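Local coordinates for dioxygenase (Pseudomonas brassicacearum, PDB 5V2D), which probably cleaves the central double bond of lignin-derived stilbenes with dioxygen at a four-histidine iron centre, as a member of the carotenoid cleavage oxygenase family, at residues D68-P73 / A111-G116; A345-W350 / P365-P370; V97-R102 / I484-R489; G178-A183 / G222-E227. One frame throughout, in Å; residues are numbered along the deposited sequence. Where two conformers were deposited one is given.

Contact 1 of 4, residues D68-P73 / A111-G116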
loop_
_atom_site.group_PDB
_atom_site.type_symbol
_atom_site.label_atom_id
_atom_site.label_comp_id
_atom_site.label_asym_id
_atom_site.label_seq_id
_atom_site.Cartn_x
_atom_site.Cartn_y
_atom_site.Cartn_z
ATOM N N ASP A 68 -8.071 -3.574 9.964
ATOM C CA ASP A 68 -9.417 -3.716 10.487
ATOM C C ASP A 68 -9.300 -4.130 11.987
ATOM O O ASP A 68 -9.236 -5.315 12.315
ATOM C CB ASP A 68 -10.190 -4.735 9.680
ATOM C CG ASP A 68 -11.724 -4.642 9.881
ATOM O OD1 ASP A 68 -12.421 -5.386 9.161
ATOM O OD2 ASP A 68 -12.257 -3.788 10.686
ATOM N N PRO A 69 -9.197 -3.174 12.883
ATOM C CA PRO A 69 -8.771 -3.507 14.297
ATOM C C PRO A 69 -9.699 -4.403 14.984
ATOM O O PRO A 69 -10.890 -4.174 15.007
ATOM C CB PRO A 69 -8.672 -2.168 15.030
ATOM C CG PRO A 69 -9.203 -1.194 14.086
ATOM C CD PRO A 69 -9.458 -1.745 12.695
ATOM N N GLN A 70 -9.159 -5.499 15.556
ATOM C CA GLN A 70 -9.965 -6.472 16.216
ATOM C C GLN A 70 -10.614 -5.871 17.451
ATOM O O GLN A 70 -11.761 -6.214 17.762
ATOM C CB GLN A 70 -9.132 -7.670 16.646
ATOM C CG GLN A 70 -9.857 -8.731 17.466
ATOM C CD GLN A 70 -10.782 -9.551 16.641
ATOM O OE1 GLN A 70 -10.438 -10.643 16.227
ATOM N NE2 GLN A 70 -12.010 -8.996 16.383
ATOM N N TYR A 71 -9.897 -5.027 18.162
ATOM C CA TYR A 71 -10.444 -4.359 19.354
ATOM C C TYR A 71 -10.304 -2.849 19.342
ATOM O O TYR A 71 -9.392 -2.315 18.700
ATOM C CB TYR A 71 -9.695 -4.869 20.604
ATOM C CG TYR A 71 -10.001 -6.308 20.962
ATOM C CD1 TYR A 71 -11.182 -6.681 21.537
ATOM C CD2 TYR A 71 -9.081 -7.320 20.644
ATOM C CE1 TYR A 71 -11.467 -8.002 21.845
ATOM C CE2 TYR A 71 -9.347 -8.653 20.902
ATOM C CZ TYR A 71 -10.535 -9.008 21.519
ATOM O OH TYR A 71 -10.719 -10.334 21.797
ATOM N N PRO A 72 -11.101 -2.155 20.110
ATOM C CA PRO A 72 -10.820 -0.729 20.278
ATOM C C PRO A 72 -9.430 -0.469 20.843
ATOM O O PRO A 72 -8.994 -1.201 21.753
ATOM C CB PRO A 72 -11.875 -0.234 21.300
ATOM C CG PRO A 72 -12.924 -1.268 21.289
ATOM C CD PRO A 72 -12.233 -2.626 20.917
ATOM N N PRO A 73 -8.720 0.537 20.336
ATOM C CA PRO A 73 -7.320 0.682 20.768
ATOM C C PRO A 73 -7.223 1.012 22.265
ATOM O O PRO A 73 -8.031 1.813 22.807
ATOM C CB PRO A 73 -6.810 1.823 19.929
ATOM C CG PRO A 73 -8.104 2.585 19.522
ATOM C CD PRO A 73 -9.044 1.462 19.251
ATOM N N ALA A 111 -2.477 -12.552 20.865
ATOM C CA ALA A 111 -2.328 -12.100 22.237
ATOM C C ALA A 111 -3.551 -11.238 22.666
ATOM O O ALA A 111 -4.069 -11.353 23.769
ATOM C CB ALA A 111 -1.001 -11.377 22.453
ATOM N N GLN A 112 -3.995 -10.360 21.780
ATOM C CA GLN A 112 -5.174 -9.542 22.099
ATOM C C GLN A 112 -6.384 -10.406 22.272
ATOM O O GLN A 112 -7.162 -10.169 23.219
ATOM C CB GLN A 112 -5.422 -8.459 21.012
ATOM C CG GLN A 112 -4.316 -7.430 20.915
ATOM C CD GLN A 112 -4.695 -6.193 20.099
ATOM O OE1 GLN A 112 -5.856 -6.114 19.648
ATOM N NE2 GLN A 112 -3.800 -5.145 20.071
ATOM N N ARG A 113 -6.558 -11.410 21.423
ATOM C CA ARG A 113 -7.688 -12.316 21.581
ATOM C C ARG A 113 -7.587 -13.117 22.920
ATOM O O ARG A 113 -8.575 -13.361 23.561
ATOM C CB ARG A 113 -7.800 -13.303 20.440
ATOM C CG ARG A 113 -8.342 -12.638 19.143
ATOM C CD ARG A 113 -8.529 -13.654 18.091
ATOM N NE ARG A 113 -9.182 -13.101 16.921
ATOM C CZ ARG A 113 -9.665 -13.828 15.925
ATOM N NH1 ARG A 113 -9.398 -15.155 15.803
ATOM N NH2 ARG A 113 -10.339 -13.204 14.940
ATOM N N ARG A 114 -6.402 -13.454 23.317
ATOM C CA ARG A 114 -6.197 -14.159 24.604
ATOM C C ARG A 114 -6.631 -13.295 25.771
ATOM O O ARG A 114 -7.307 -13.766 26.635
ATOM C CB ARG A 114 -4.725 -14.512 24.737
ATOM C CG ARG A 114 -4.337 -15.338 25.983
ATOM C CD ARG A 114 -2.803 -15.383 26.091
ATOM N NE ARG A 114 -2.308 -14.106 26.614
ATOM C CZ ARG A 114 -1.300 -13.407 26.101
ATOM N NH1 ARG A 114 -0.562 -13.860 25.056
ATOM N NH2 ARG A 114 -0.957 -12.249 26.679
ATOM N N GLU A 115 -6.297 -12.021 25.775
ATOM C CA GLU A 115 -6.717 -11.143 26.815
ATOM C C GLU A 115 -8.074 -10.509 26.619
ATOM O O GLU A 115 -8.567 -9.923 27.536
ATOM C CB GLU A 115 -5.714 -10.046 27.031
ATOM C CG GLU A 115 -4.286 -10.564 27.298
ATOM C CD GLU A 115 -4.181 -11.421 28.578
ATOM O OE1 GLU A 115 -4.954 -11.109 29.514
ATOM O OE2 GLU A 115 -3.337 -12.329 28.642
ATOM N N GLY A 116 -8.651 -10.553 25.420
ATOM C CA GLY A 116 -9.950 -9.970 25.242
ATOM C C GLY A 116 -9.925 -8.471 25.087
ATOM O O GLY A 116 -10.940 -7.837 25.379
HETATM O O HOH W 1 -6.962 -4.804 17.766
#
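Tyr71, in an extended loop, lies against the last turn of a short helix, its CA 7.9 Å from that of Gln112, while Gly116 ends the helix in a Schellman motif as the C-prime residue with positive phi (80°). The Tyr71 ring lies against the helix end. One ring face carries the backbone of Gly116, whose C sits 3.5 Å above the plane of the Tyr71 ring and offset toward the rim; Gln112 OE1 lies in plane at the ring edge, 3.6 Å from Tyr71 CD2. A water links the same pair, accepting from Tyr71 N and approaching Gln112 OE1, whereas Gln112 NE2 is bonded to Asn120. Beyond the ring, the extended Arg113 chain crosses Gln70 at about a right angle and grips its amide oxygen side-on: NE and NH2 of Arg113 both donate to Gln70 OE1, at 2.8 and 2.9 Å. That oxygen lies almost in the guanidinium plane. The bend at chi2 of Gln70 (74°) turns its amide toward the arginine. Arg113 NH2 also forms a salt bridge with Glu42. The loop follows strand 60-67, the helix follows strand 96-103, and Tyr103 of that latter strand touches both Gln70 and Arg113.

Contact 2 of 4, residues A345-W350 / P365-P370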
loop_
_atom_site.group_PDB
_atom_site.type_symbol
_atom_site.label_atom_id
_atom_site.label_comp_id
_atom_site.label_asym_id
_atom_site.label_seq_id
_atom_site.Cartn_x
_atom_site.Cartn_y
_atom_site.Cartn_z
ATOM N N ALA A 345 -0.116 18.260 -5.313
ATOM C CA ALA A 345 0.270 16.887 -5.587
ATOM C C ALA A 345 -0.065 16.616 -7.071
ATOM O O ALA A 345 -1.059 17.085 -7.599
ATOM C CB ALA A 345 -0.474 15.923 -4.670
ATOM N N CYS A 346 0.767 15.839 -7.715
ATOM C CA CYS A 346 0.474 15.310 -9.030
ATOM C C CYS A 346 1.429 14.125 -9.287
ATOM O O CYS A 346 2.359 13.909 -8.510
ATOM C CB CYS A 346 0.657 16.476 -10.096
ATOM S SG CYS A 346 2.395 16.981 -10.243
ATOM N N LEU A 347 1.155 13.360 -10.332
ATOM C CA LEU A 347 2.059 12.333 -10.817
ATOM C C LEU A 347 3.286 13.000 -11.438
ATOM O O LEU A 347 3.150 13.917 -12.259
ATOM C CB LEU A 347 1.365 11.412 -11.851
ATOM C CG LEU A 347 2.152 10.138 -12.188
ATOM C CD1 LEU A 347 2.171 9.109 -11.054
ATOM C CD2 LEU A 347 1.571 9.543 -13.433
ATOM N N MET A 348 4.474 12.542 -11.055
ATOM C CA MET A 348 5.740 13.067 -11.554
ATOM C C MET A 348 6.697 12.011 -12.021
ATOM O O MET A 348 6.618 10.838 -11.624
ATOM C CB MET A 348 6.421 13.866 -10.439
ATOM C CG MET A 348 5.486 14.838 -9.813
ATOM S SD MET A 348 6.014 16.462 -9.379
ATOM C CE MET A 348 6.182 17.048 -10.967
ATOM N N ARG A 349 7.633 12.429 -12.877
ATOM C CA ARG A 349 8.712 11.578 -13.328
ATOM C C ARG A 349 9.992 12.160 -12.759
ATOM O O ARG A 349 10.309 13.334 -13.006
ATOM C CB ARG A 349 8.829 11.520 -14.822
ATOM C CG ARG A 349 10.060 10.743 -15.315
ATOM C CD ARG A 349 9.943 10.336 -16.793
ATOM N NE ARG A 349 8.947 9.264 -16.907
ATOM C CZ ARG A 349 8.552 8.681 -18.020
ATOM N NH1 ARG A 349 9.167 9.020 -19.182
ATOM N NH2 ARG A 349 7.650 7.699 -17.958
ATOM N N TRP A 350 10.740 11.331 -12.051
ATOM C CA TRP A 350 12.114 11.662 -11.653
ATOM C C TRP A 350 13.081 11.018 -12.651
ATOM O O TRP A 350 12.878 9.878 -13.082
ATOM C CB TRP A 350 12.409 11.062 -10.297
ATOM C CG TRP A 350 11.562 11.530 -9.202
ATOM C CD1 TRP A 350 10.461 10.926 -8.751
ATOM C CD2 TRP A 350 11.840 12.601 -8.305
ATOM N NE1 TRP A 350 9.966 11.602 -7.654
ATOM C CE2 TRP A 350 10.821 12.610 -7.340
ATOM C CE3 TRP A 350 12.842 13.579 -8.233
ATOM C CZ2 TRP A 350 10.733 13.563 -6.346
ATOM C CZ3 TRP A 350 12.737 14.549 -7.228
ATOM C CH2 TRP A 350 11.723 14.523 -6.305
ATOM N N PRO A 365 6.251 17.051 -14.091
ATOM C CA PRO A 365 4.876 16.567 -14.006
ATOM C C PRO A 365 4.443 15.723 -15.165
ATOM O O PRO A 365 4.797 15.973 -16.291
ATOM C CB PRO A 365 4.016 17.865 -13.920
ATOM C CG PRO A 365 4.874 18.978 -14.397
ATOM C CD PRO A 365 6.332 18.524 -14.252
ATOM N N LEU A 366 3.690 14.679 -14.866
ATOM C CA LEU A 366 3.058 13.857 -15.844
ATOM C C LEU A 366 1.538 14.030 -15.827
ATOM O O LEU A 366 0.875 13.564 -16.736
ATOM C CB LEU A 366 3.389 12.406 -15.536
ATOM C CG LEU A 366 4.814 11.958 -15.554
ATOM C CD1 LEU A 366 4.952 10.494 -15.155
ATOM C CD2 LEU A 366 5.369 12.133 -16.996
ATOM N N THR A 367 0.979 14.572 -14.743
ATOM C CA THR A 367 -0.434 14.918 -14.718
ATOM C C THR A 367 -0.482 16.296 -14.114
ATOM O O THR A 367 0.472 16.784 -13.478
ATOM C CB THR A 367 -1.301 13.984 -13.765
ATOM O OG1 THR A 367 -0.949 14.103 -12.345
ATOM C CG2 THR A 367 -1.256 12.537 -14.231
ATOM N N ASP A 368 -1.603 16.944 -14.254
ATOM C CA ASP A 368 -1.795 18.208 -13.556
ATOM C C ASP A 368 -2.878 18.046 -12.487
ATOM O O ASP A 368 -3.473 19.023 -12.090
ATOM C CB ASP A 368 -2.121 19.301 -14.567
ATOM C CG ASP A 368 -3.435 19.079 -15.273
ATOM O OD1 ASP A 368 -4.082 17.989 -15.139
ATOM O OD2 ASP A 368 -3.861 20.027 -15.962
ATOM N N TYR A 369 -3.153 16.818 -12.049
ATOM C CA TYR A 369 -4.140 16.572 -10.989
ATOM C C TYR A 369 -3.522 15.639 -9.939
ATOM O O TYR A 369 -2.663 14.826 -10.273
ATOM C CB TYR A 369 -5.458 15.959 -11.545
ATOM C CG TYR A 369 -5.258 14.736 -12.415
ATOM C CD1 TYR A 369 -5.188 14.835 -13.791
ATOM C CD2 TYR A 369 -5.148 13.448 -11.837
ATOM C CE1 TYR A 369 -5.053 13.686 -14.597
ATOM C CE2 TYR A 369 -4.938 12.326 -12.622
ATOM C CZ TYR A 369 -4.921 12.441 -13.992
ATOM O OH TYR A 369 -4.736 11.298 -14.744
ATOM N N PRO A 370 -3.964 15.767 -8.695
ATOM C CA PRO A 370 -3.475 14.817 -7.649
ATOM C C PRO A 370 -4.083 13.446 -7.854
ATOM O O PRO A 370 -5.240 13.281 -8.302
ATOM C CB PRO A 370 -3.997 15.403 -6.328
ATOM C CG PRO A 370 -5.133 16.339 -6.703
ATOM C CD PRO A 370 -4.900 16.794 -8.151
#
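Ala345 opens the contact by laying its CB 3.9 Å from Pro370 CB, an apolar touch at the end where the loop 365-370 leaves the strand. At Cys346 the backbone takes over: the Cys346 CA-H points at Tyr369 O, with 3.4 Å between CA and O and an angle of 150° at the hydrogen. The thiol, set between the backbone N and carbonyl carbon (chi1 67°), reaches Pro365 CB at 4.1 Å.

Leu347 is held through both of its backbone polar atoms. Its N donates to Thr367 OG1 at 3.0 Å, and that hydroxyl in turn donates a hydrogen bond to Tyr369 O, in the carbonyl plane on a lone pair, so the threonine relays between strand and loop. Toward the same loop, Leu347 O accepts from Leu366 N at 2.8 Å in a nearly straight bond (173°), with a weak second bond from Thr367 N. The leucine side chain meets Leu366 through CD2 and CD1, 3.9 Å apart, and its CB rests on the Thr367 methyl. Met348 forms an antiparallel, non-hydrogen-bonded pair with Pro365; although its CB points away, bends at chi2 and chi3 bring CE back against the proline ring near N and CA, so closely that the methyl's exact placement is doubtful. Arg349 contributes its CB, set against both methyls of Leu366, while its guanidinium pairs with Asp318.

Strand 345-353 pairs with strand 314-322 on one side and the short edge strand 364-365 on the other, within one four-stranded antiparallel propeller blade, and Leu417 of strand 413-418 packs on Leu347 and Thr367.

Contact 3 of 4, residues V97-R102 / I484-R489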
loop_
_atom_site.group_PDB
_atom_site.type_symbol
_atom_site.label_atom_id
_atom_site.label_comp_id
_atom_site.label_asym_id
_atom_site.label_seq_id
_atom_site.Cartn_x
_atom_site.Cartn_y
_atom_site.Cartn_z
ATOM N N VAL A 97 -18.008 -15.409 -8.960
ATOM C CA VAL A 97 -17.044 -14.819 -7.996
ATOM C C VAL A 97 -17.464 -15.267 -6.603
ATOM O O VAL A 97 -18.675 -15.243 -6.266
ATOM C CB VAL A 97 -17.004 -13.298 -8.059
ATOM C CG1 VAL A 97 -15.863 -12.794 -7.235
ATOM C CG2 VAL A 97 -16.777 -12.845 -9.462
ATOM N N SER A 98 -16.488 -15.706 -5.840
ATOM C CA SER A 98 -16.677 -15.992 -4.412
ATOM C C SER A 98 -15.730 -15.145 -3.545
ATOM O O SER A 98 -14.804 -14.545 -4.083
ATOM C CB SER A 98 -16.477 -17.463 -4.143
ATOM O OG SER A 98 -15.149 -17.820 -4.474
ATOM N N LEU A 99 -16.017 -15.057 -2.242
ATOM C CA LEU A 99 -15.224 -14.196 -1.358
ATOM C C LEU A 99 -14.909 -14.981 -0.089
ATOM O O LEU A 99 -15.779 -15.678 0.481
ATOM C CB LEU A 99 -15.980 -12.969 -0.992
ATOM C CG LEU A 99 -15.413 -12.067 0.097
ATOM C CD1 LEU A 99 -14.078 -11.463 -0.244
ATOM C CD2 LEU A 99 -16.475 -11.004 0.351
ATOM N N ARG A 100 -13.650 -14.875 0.303
ATOM C CA ARG A 100 -13.221 -15.222 1.661
ATOM C C ARG A 100 -12.483 -14.087 2.273
ATOM O O ARG A 100 -11.733 -13.435 1.600
ATOM C CB ARG A 100 -12.238 -16.332 1.560
ATOM C CG ARG A 100 -12.816 -17.624 1.559
ATOM C CD ARG A 100 -11.816 -18.354 2.566
ATOM N NE ARG A 100 -12.401 -19.515 3.234
ATOM C CZ ARG A 100 -12.717 -20.602 2.555
ATOM N NH1 ARG A 100 -12.481 -20.714 1.220
ATOM N NH2 ARG A 100 -13.260 -21.595 3.228
ATOM N N ARG A 101 -12.724 -13.844 3.572
ATOM C CA ARG A 101 -12.129 -12.706 4.262
ATOM C C ARG A 101 -11.703 -13.243 5.634
ATOM O O ARG A 101 -12.568 -13.795 6.347
ATOM C CB ARG A 101 -13.096 -11.582 4.383
ATOM C CG ARG A 101 -12.506 -10.294 4.943
ATOM C CD ARG A 101 -13.458 -9.114 4.699
ATOM N NE ARG A 101 -12.866 -7.822 5.040
ATOM C CZ ARG A 101 -13.094 -7.073 6.085
ATOM N NH1 ARG A 101 -13.874 -7.480 7.090
ATOM N NH2 ARG A 101 -12.458 -5.889 6.151
ATOM N N ARG A 102 -10.437 -13.108 5.966
ATOM C CA ARG A 102 -9.878 -13.674 7.214
ATOM C C ARG A 102 -8.769 -12.757 7.769
ATOM O O ARG A 102 -7.994 -12.179 7.002
ATOM C CB ARG A 102 -9.240 -15.083 7.017
ATOM C CG ARG A 102 -10.125 -16.226 6.546
ATOM C CD ARG A 102 -11.172 -16.625 7.619
ATOM N NE ARG A 102 -11.972 -17.858 7.524
ATOM C CZ ARG A 102 -13.216 -17.992 7.028
ATOM N NH1 ARG A 102 -13.841 -17.011 6.420
ATOM N NH2 ARG A 102 -13.828 -19.166 7.106
ATOM N N ILE A 484 -20.029 -6.487 -9.002
ATOM C CA ILE A 484 -20.154 -7.653 -8.124
ATOM C C ILE A 484 -20.597 -7.180 -6.740
ATOM O O ILE A 484 -19.841 -6.480 -6.046
ATOM C CB ILE A 484 -18.832 -8.415 -8.091
ATOM C CG1 ILE A 484 -18.444 -8.842 -9.512
ATOM C CG2 ILE A 484 -18.903 -9.580 -7.169
ATOM C CD1 ILE A 484 -16.915 -9.029 -9.568
ATOM N N ARG A 485 -21.835 -7.524 -6.341
ATOM C CA ARG A 485 -22.395 -6.952 -5.123
ATOM C C ARG A 485 -21.859 -7.773 -3.933
ATOM O O ARG A 485 -21.741 -8.977 -4.028
ATOM C CB ARG A 485 -23.903 -7.004 -5.117
ATOM C CG ARG A 485 -24.569 -6.076 -6.120
ATOM C CD ARG A 485 -26.097 -6.019 -5.810
ATOM N NE ARG A 485 -26.756 -5.395 -6.954
ATOM C CZ ARG A 485 -27.272 -6.018 -8.006
ATOM N NH1 ARG A 485 -27.314 -7.341 -8.081
ATOM N NH2 ARG A 485 -27.837 -5.289 -8.964
ATOM N N ILE A 486 -21.472 -7.087 -2.894
ATOM C CA ILE A 486 -20.949 -7.714 -1.647
ATOM C C ILE A 486 -22.019 -7.447 -0.617
ATOM O O ILE A 486 -22.471 -6.316 -0.466
ATOM C CB ILE A 486 -19.615 -7.085 -1.270
ATOM C CG1 ILE A 486 -18.627 -7.323 -2.411
ATOM C CG2 ILE A 486 -19.025 -7.816 -0.063
ATOM C CD1 ILE A 486 -17.583 -6.300 -2.489
ATOM N N PRO A 487 -22.424 -8.476 0.141
ATOM C CA PRO A 487 -23.531 -8.320 1.043
ATOM C C PRO A 487 -23.228 -7.633 2.378
ATOM O O PRO A 487 -24.103 -7.540 3.257
ATOM C CB PRO A 487 -23.932 -9.756 1.284
ATOM C CG PRO A 487 -22.722 -10.541 1.070
ATOM C CD PRO A 487 -22.044 -9.875 -0.046
ATOM N N PHE A 488 -22.003 -7.199 2.544
ATOM C CA PHE A 488 -21.584 -6.404 3.678
ATOM C C PHE A 488 -20.600 -5.376 3.237
ATOM O O PHE A 488 -19.988 -5.521 2.207
ATOM C CB PHE A 488 -21.001 -7.296 4.860
ATOM C CG PHE A 488 -19.746 -8.041 4.498
ATOM C CD1 PHE A 488 -18.526 -7.477 4.679
ATOM C CD2 PHE A 488 -19.797 -9.324 4.022
ATOM C CE1 PHE A 488 -17.318 -8.175 4.333
ATOM C CE2 PHE A 488 -18.624 -9.993 3.592
ATOM C CZ PHE A 488 -17.400 -9.397 3.771
ATOM N N ARG A 489 -20.492 -4.328 4.031
ATOM C CA ARG A 489 -19.567 -3.223 3.776
ATOM C C ARG A 489 -18.078 -3.629 3.975
ATOM O O ARG A 489 -17.679 -4.136 5.035
ATOM C CB ARG A 489 -19.841 -2.072 4.746
ATOM C CG ARG A 489 -18.922 -0.871 4.588
ATOM C CD ARG A 489 -19.256 0.159 5.685
ATOM N NE ARG A 489 -19.093 -0.408 7.007
ATOM C CZ ARG A 489 -17.958 -0.399 7.699
ATOM N NH1 ARG A 489 -16.844 0.265 7.305
ATOM N NH2 ARG A 489 -17.994 -1.013 8.912
#
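Val97 and Ile484 meet methyl to methyl, their side chains crossing at about a right angle, with Val97 CG2 3.8 Å from Ile484 CD1. Farther along, Leu99 is the shared piece: its CD2 methyl touches Ile486 CG2 at 4.1 Å and Phe488 CZ at 3.9 Å, the leucine and phenylalanine arriving from opposite directions. Within its own segment the Phe488 ring is backed by Ile486, whose CG2 stands 4.3 Å above the centre of one face; this methyl therefore bridges the ring and Leu99.

The edge of the ring belongs to Arg101. Its aliphatic CD lies near the ring plane, 4.0 Å from Phe488 CE1, while the guanidinium plane is turned 51° from that of the ring, an attitude that gives no evidence of stacking. CG anti to the backbone N (chi1 -173°) and an extended chain carry the Arg101 head past Phe488, where its nitrogens are taken up by Ile41 O and a salt bridge to Asp68.

The evidence is of apolar packing between strands of two sheets rather than pairing within one: the nearest CA atoms, Val97 to Ile484, are 7.8 Å apart, and the segments run 29° from each other. Strands 96-103 and 482-486 belong to separate antiparallel sheets, neighbouring blades in the seven-bladed beta-propeller characteristic of carotenoid cleavage oxygenases, and side chains such as these fill the space between the blades.

Contact 4 of 4, residues G178-A183 / G222-E227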
loop_
_atom_site.group_PDB
_atom_site.type_symbol
_atom_site.label_atom_id
_atom_site.label_comp_id
_atom_site.label_asym_id
_atom_site.label_seq_id
_atom_site.Cartn_x
_atom_site.Cartn_y
_atom_site.Cartn_z
ATOM N N GLY A 178 14.975 -18.995 6.508
ATOM C CA GLY A 178 16.048 -18.418 7.273
ATOM C C GLY A 178 17.015 -17.539 6.559
ATOM O O GLY A 178 17.969 -17.127 7.163
ATOM N N GLN A 179 16.786 -17.161 5.304
ATOM C CA GLN A 179 17.784 -16.404 4.547
ATOM C C GLN A 179 17.800 -14.914 4.769
ATOM O O GLN A 179 18.778 -14.253 4.419
ATOM C CB GLN A 179 17.649 -16.672 3.043
ATOM C CG GLN A 179 17.829 -18.116 2.615
ATOM C CD GLN A 179 17.343 -18.393 1.210
ATOM O OE1 GLN A 179 18.128 -18.439 0.254
ATOM N NE2 GLN A 179 16.017 -18.503 1.056
ATOM N N ILE A 180 16.714 -14.357 5.311
ATOM C CA ILE A 180 16.562 -12.878 5.399
ATOM C C ILE A 180 16.964 -12.522 6.812
ATOM O O ILE A 180 16.337 -12.972 7.715
ATOM C CB ILE A 180 15.110 -12.415 5.087
ATOM C CG1 ILE A 180 14.769 -12.733 3.654
ATOM C CG2 ILE A 180 14.942 -10.954 5.410
ATOM C CD1 ILE A 180 15.491 -11.959 2.601
ATOM N N LYS A 181 17.993 -11.712 6.983
ATOM C CA LYS A 181 18.510 -11.433 8.289
ATOM C C LYS A 181 18.214 -10.006 8.729
ATOM O O LYS A 181 18.710 -9.606 9.755
ATOM C CB LYS A 181 20.060 -11.613 8.304
ATOM C CG LYS A 181 20.581 -12.946 7.853
ATOM C CD LYS A 181 19.969 -14.083 8.603
ATOM C CE LYS A 181 20.713 -15.391 8.345
ATOM N NZ LYS A 181 20.014 -16.451 9.167
ATOM N N SER A 182 17.477 -9.213 7.977
ATOM C CA SER A 182 17.107 -7.890 8.421
ATOM C C SER A 182 16.023 -8.025 9.452
ATOM O O SER A 182 15.328 -9.001 9.524
ATOM C CB SER A 182 16.579 -7.030 7.264
ATOM O OG SER A 182 15.724 -7.796 6.472
ATOM N N ALA A 183 15.874 -6.968 10.229
ATOM C CA ALA A 183 14.813 -6.913 11.245
ATOM C C ALA A 183 13.450 -6.699 10.616
ATOM O O ALA A 183 12.469 -7.011 11.244
ATOM C CB ALA A 183 15.100 -5.782 12.263
ATOM N N GLY A 222 12.079 -19.228 -3.960
ATOM C CA GLY A 222 12.437 -18.808 -2.604
ATOM C C GLY A 222 13.891 -18.725 -2.258
ATOM O O GLY A 222 14.279 -18.466 -1.119
ATOM N N LYS A 223 14.723 -18.810 -3.248
ATOM C CA LYS A 223 16.147 -18.813 -3.003
ATOM C C LYS A 223 16.664 -17.389 -3.030
ATOM O O LYS A 223 16.349 -16.625 -3.958
ATOM C CB LYS A 223 16.818 -19.770 -4.016
ATOM C CG LYS A 223 18.222 -19.417 -4.355
ATOM C CD LYS A 223 19.208 -19.678 -3.248
ATOM C CE LYS A 223 20.532 -20.019 -4.022
ATOM N NZ LYS A 223 21.747 -20.023 -3.198
ATOM N N LEU A 224 17.465 -17.001 -2.035
ATOM C CA LEU A 224 18.069 -15.666 -2.023
ATOM C C LEU A 224 19.180 -15.586 -3.029
ATOM O O LEU A 224 20.174 -16.275 -2.872
ATOM C CB LEU A 224 18.526 -15.246 -0.670
ATOM C CG LEU A 224 19.069 -13.853 -0.492
ATOM C CD1 LEU A 224 18.044 -12.788 -0.850
ATOM C CD2 LEU A 224 19.518 -13.641 0.951
ATOM N N LEU A 225 19.006 -14.770 -4.086
ATOM C CA LEU A 225 19.998 -14.677 -5.148
ATOM C C LEU A 225 21.013 -13.604 -4.942
ATOM O O LEU A 225 22.145 -13.742 -5.419
ATOM C CB LEU A 225 19.330 -14.448 -6.476
ATOM C CG LEU A 225 18.270 -15.491 -6.884
ATOM C CD1 LEU A 225 17.481 -15.040 -8.095
ATOM C CD2 LEU A 225 18.934 -16.829 -7.193
ATOM N N HIS A 226 20.676 -12.522 -4.231
ATOM C CA HIS A 226 21.574 -11.413 -4.094
ATOM C C HIS A 226 21.022 -10.525 -2.961
ATOM O O HIS A 226 19.805 -10.394 -2.795
ATOM C CB HIS A 226 21.639 -10.593 -5.408
ATOM C CG HIS A 226 22.768 -9.595 -5.427
ATOM N ND1 HIS A 226 24.078 -9.895 -5.079
ATOM C CD2 HIS A 226 22.744 -8.278 -5.680
ATOM C CE1 HIS A 226 24.806 -8.798 -5.121
ATOM N NE2 HIS A 226 24.037 -7.816 -5.564
ATOM N N GLU A 227 21.902 -9.908 -2.223
ATOM C CA GLU A 227 21.562 -8.920 -1.247
ATOM C C GLU A 227 22.597 -7.817 -1.261
ATOM O O GLU A 227 23.742 -8.037 -1.660
ATOM C CB GLU A 227 21.424 -9.548 0.120
ATOM C CG GLU A 227 22.678 -10.196 0.697
ATOM C CD GLU A 227 22.377 -10.906 2.012
ATOM O OE1 GLU A 227 22.945 -11.961 2.173
ATOM O OE2 GLU A 227 21.545 -10.455 2.830
HETATM O O HOH W 2 19.758 -11.778 4.649
#
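The loop linking two successive blades of the beta-propeller, between strands 170-173 and 190-191, packs here on the start of strand 224-231, the outermost strand of the second blade's four-stranded antiparallel sheet. Gln179 makes the join with its amide, which spans the turn before that strand as a two-point clamp. Its NE2 donates to Gly222 O at 2.8 Å, in the carbonyl plane of the glycine and close to the amide's own plane; NE2 is also bonded to Phe176 O. The OE1 atom accepts from Leu224 N at 2.8 Å with a straight N-H (167°), although the donor sits above the Gln179 carbonyl plane, 41° out of it, so the approach misses the lone pairs. A chain extended beyond CG (chi2 165°) gives the amide the length to reach both backbone groups. Leu224 slides past the glutamine in the opposite direction, its CD2 3.6 Å from Gln179 O, and CD1 makes a looser touch with Ile180. Just beyond, Leu225 and His226 both face Glu217 in a classic beta bulge. A water closes the far side of the contact, donating to Gln179 O at 2.7 Å and to Glu227 OE2 at 2.9 Å while accepting from Lys181 N.

In the fold
Contacts 1 and 3 are directly coupled: Asp68 OD1 and Arg101 NH2 form a salt bridge of 3.1 Å, strand 96-103 leads into helix 107-115, and the segments of the two contacts alternate along the chain. The others stand apart. Contacts 2 and 4 are both nested in the long loop closed by contact 3, yet their centres lie 35 Å from each other, and contact 2 is 40 Å, centre to centre, from contact 1 on the opposite side of the chain's centre. Contact 2 has a measured relation to the iron, bound by His188, His239, His304 and His495: the Leu347 side chain is about 14 Å from the metal, so this contact stands outside the metal's first shell.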